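Local coordinates for protein digeranylgeranylglycerophospholipid reductase (Sulfolobus acidocaldarius, PDB 4OPI) that uses FAD to hydrogenate the double bonds of geranylgeranyl chains, turning unsaturated archaeols into the saturated lipids of archaeal membranes, at residues E69-I74 against E96-L101. The protein carries 1 engineered substitution. Residues are numbered along the deposited sequence; the frame is centred on the assembly and turned at random.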
loop_
_atom_site.group_PDB
_atom_site.type_symbol
_atom_site.label_atom_id
_atom_site.label_comp_id
_atom_site.label_asym_id
_atom_site.label_seq_id
_atom_site.Cartn_x
_atom_site.Cartn_y
_atom_site.Cartn_z
ATOM N N GLU A 69 -5.233 0.278 -21.059
ATOM C CA GLU A 69 -4.994 0.402 -19.626
ATOM C C GLU A 69 -5.384 -0.872 -18.885
ATOM O O GLU A 69 -4.831 -1.183 -17.830
ATOM C CB GLU A 69 -5.764 1.595 -19.066
ATOM C CG GLU A 69 -5.420 2.905 -19.747
ATOM C CD GLU A 69 -6.559 3.898 -19.706
ATOM O OE1 GLU A 69 -7.461 3.740 -18.857
ATOM O OE2 GLU A 69 -6.556 4.834 -20.532
ATOM N N LEU A 70 -6.341 -1.605 -19.444
ATOM C CA LEU A 70 -6.783 -2.863 -18.856
ATOM C C LEU A 70 -6.244 -4.045 -19.654
ATOM O O LEU A 70 -6.797 -4.408 -20.693
ATOM C CB LEU A 70 -8.310 -2.917 -18.787
ATOM C CG LEU A 70 -8.904 -4.180 -18.165
ATOM C CD1 LEU A 70 -8.243 -4.471 -16.827
ATOM C CD2 LEU A 70 -10.409 -4.038 -18.002
ATOM N N GLU A 71 -5.164 -4.643 -19.163
ATOM C CA GLU A 71 -4.503 -5.726 -19.881
ATOM C C GLU A 71 -5.231 -7.058 -19.717
ATOM O O GLU A 71 -5.341 -7.830 -20.667
ATOM C CB GLU A 71 -3.051 -5.865 -19.416
ATOM C CG GLU A 71 -2.185 -4.645 -19.701
ATOM C CD GLU A 71 -0.706 -4.920 -19.504
ATOM O OE1 GLU A 71 -0.132 -5.691 -20.303
ATOM O OE2 GLU A 71 -0.117 -4.370 -18.549
ATOM N N ASN A 72 -5.728 -7.323 -18.514
ATOM C CA ASN A 72 -6.381 -8.596 -18.232
ATOM C C ASN A 72 -7.406 -8.493 -17.106
ATOM O O ASN A 72 -7.132 -7.916 -16.056
ATOM C CB ASN A 72 -5.335 -9.656 -17.881
ATOM C CG ASN A 72 -5.927 -11.049 -17.770
ATOM O OD1 ASN A 72 -6.811 -11.424 -18.541
ATOM N ND2 ASN A 72 -5.445 -11.821 -16.802
ATOM N N LYS A 73 -8.587 -9.060 -17.333
ATOM C CA LYS A 73 -9.638 -9.071 -16.322
ATOM C C LYS A 73 -9.427 -10.207 -15.326
ATOM O O LYS A 73 -9.184 -11.350 -15.713
ATOM C CB LYS A 73 -11.015 -9.197 -16.979
ATOM C CG LYS A 73 -12.162 -9.321 -15.989
ATOM C CD LYS A 73 -12.252 -8.098 -15.089
ATOM C CE LYS A 73 -13.226 -8.327 -13.944
ATOM N NZ LYS A 73 -14.560 -8.777 -14.430
ATOM N N ILE A 74 -9.523 -9.883 -14.041
ATOM C CA ILE A 74 -9.319 -10.865 -12.982
ATOM C C ILE A 74 -10.641 -11.234 -12.312
ATOM O O ILE A 74 -11.412 -10.359 -11.920
ATOM C CB ILE A 74 -8.332 -10.340 -11.918
ATOM C CG1 ILE A 74 -6.991 -9.986 -12.567
ATOM C CG2 ILE A 74 -8.144 -11.359 -10.804
ATOM C CD1 ILE A 74 -6.407 -11.101 -13.414
ATOM N N GLU A 96 -5.913 -6.457 -13.950
ATOM C CA GLU A 96 -4.476 -6.424 -14.187
ATOM C C GLU A 96 -4.174 -5.238 -15.093
ATOM O O GLU A 96 -4.536 -5.233 -16.271
ATOM C CB GLU A 96 -3.974 -7.728 -14.804
ATOM C CG GLU A 96 -3.224 -8.622 -13.825
ATOM C CD GLU A 96 -1.969 -7.967 -13.274
ATOM O OE1 GLU A 96 -1.615 -8.251 -12.110
ATOM O OE2 GLU A 96 -1.334 -7.175 -14.003
ATOM N N LEU A 97 -3.511 -4.233 -14.528
ATOM C CA LEU A 97 -3.381 -2.936 -15.179
ATOM C C LEU A 97 -2.098 -2.748 -15.974
ATOM O O LEU A 97 -1.071 -3.361 -15.685
ATOM C CB LEU A 97 -3.462 -1.824 -14.127
ATOM C CG LEU A 97 -4.794 -1.116 -13.885
ATOM C CD1 LEU A 97 -5.943 -1.908 -14.471
ATOM C CD2 LEU A 97 -4.997 -0.897 -12.396
ATOM N N ASN A 98 -2.181 -1.896 -16.990
ATOM C CA ASN A 98 -1.003 -1.222 -17.506
ATOM C C ASN A 98 -0.862 0.052 -16.680
ATOM O O ASN A 98 -1.332 1.116 -17.081
ATOM C CB ASN A 98 -1.134 -0.917 -19.000
ATOM C CG ASN A 98 0.157 -0.382 -19.608
ATOM O OD1 ASN A 98 0.902 0.360 -18.967
ATOM N ND2 ASN A 98 0.424 -0.761 -20.852
ATOM N N ALA A 99 -0.230 -0.084 -15.517
ATOM C CA ALA A 99 -0.201 0.970 -14.502
ATOM C C ALA A 99 0.230 2.350 -15.017
ATOM O O ALA A 99 -0.418 3.343 -14.693
ATOM C CB ALA A 99 0.691 0.542 -13.330
ATOM N N PRO A 100 1.317 2.428 -15.814
ATOM C CA PRO A 100 1.667 3.769 -16.299
ATOM C C PRO A 100 0.590 4.393 -17.190
ATOM O O PRO A 100 0.334 5.591 -17.074
ATOM C CB PRO A 100 2.954 3.529 -17.096
ATOM C CG PRO A 100 3.522 2.282 -16.529
ATOM C CD PRO A 100 2.335 1.433 -16.201
ATOM N N LEU A 101 -0.026 3.593 -18.056
ATOM C CA LEU A 101 -1.048 4.101 -18.968
ATOM C C LEU A 101 -2.260 4.650 -18.221
ATOM O O LEU A 101 -2.763 5.724 -18.550
ATOM C CB LEU A 101 -1.491 3.012 -19.948
ATOM C CG LEU A 101 -0.655 2.901 -21.224
ATOM C CD1 LEU A 101 -1.253 1.876 -22.173
ATOM C CD2 LEU A 101 -0.538 4.257 -21.901
#
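Glu71 and Asn72 both turn their amides to the carbonyl of Glu96, the mark of a classic beta bulge between antiparallel strands. Glu71 N lies 3.0 Å from Glu96 O, nearly in line with the C=O, while Asn72 N uses an in-plane lone pair. The bulge also points the Glu71 side chain toward the end of strand 87-97 and Asn98: with CG beside its own backbone N (chi1 -63°) and the chain extended beyond it, it crosses Asn98 at a slant, carboxylate and amide planes 44° apart. Glu71 OE2 also sits 3.2 Å from Leu97 O, two acceptors without a bond, a closeness probably eased by Lys222, which salt-bridges both Glu71 and Glu96. Were Glu71 replaced by an alanine, Lys226 would probably lose this carboxylate, Lys222 would keep only Glu96 of the two, and the side of Asn98 would be uncovered. Glu96 bends at chi2 (-62°), its CG 4.1 Å from Ile74 CD1. On the sheet face opposite Asn72 and Glu96, Leu70 CD1 lies 4.2 Å from Leu97 CD1. Asn98, N-cap of helix 99-112, weakly accepts from Leu101 N. The contact thus closes the open end of hairpin 70-80/87-97, where that helix begins and strand 51-53, with FAD-binding Ala51, flanks Glu96.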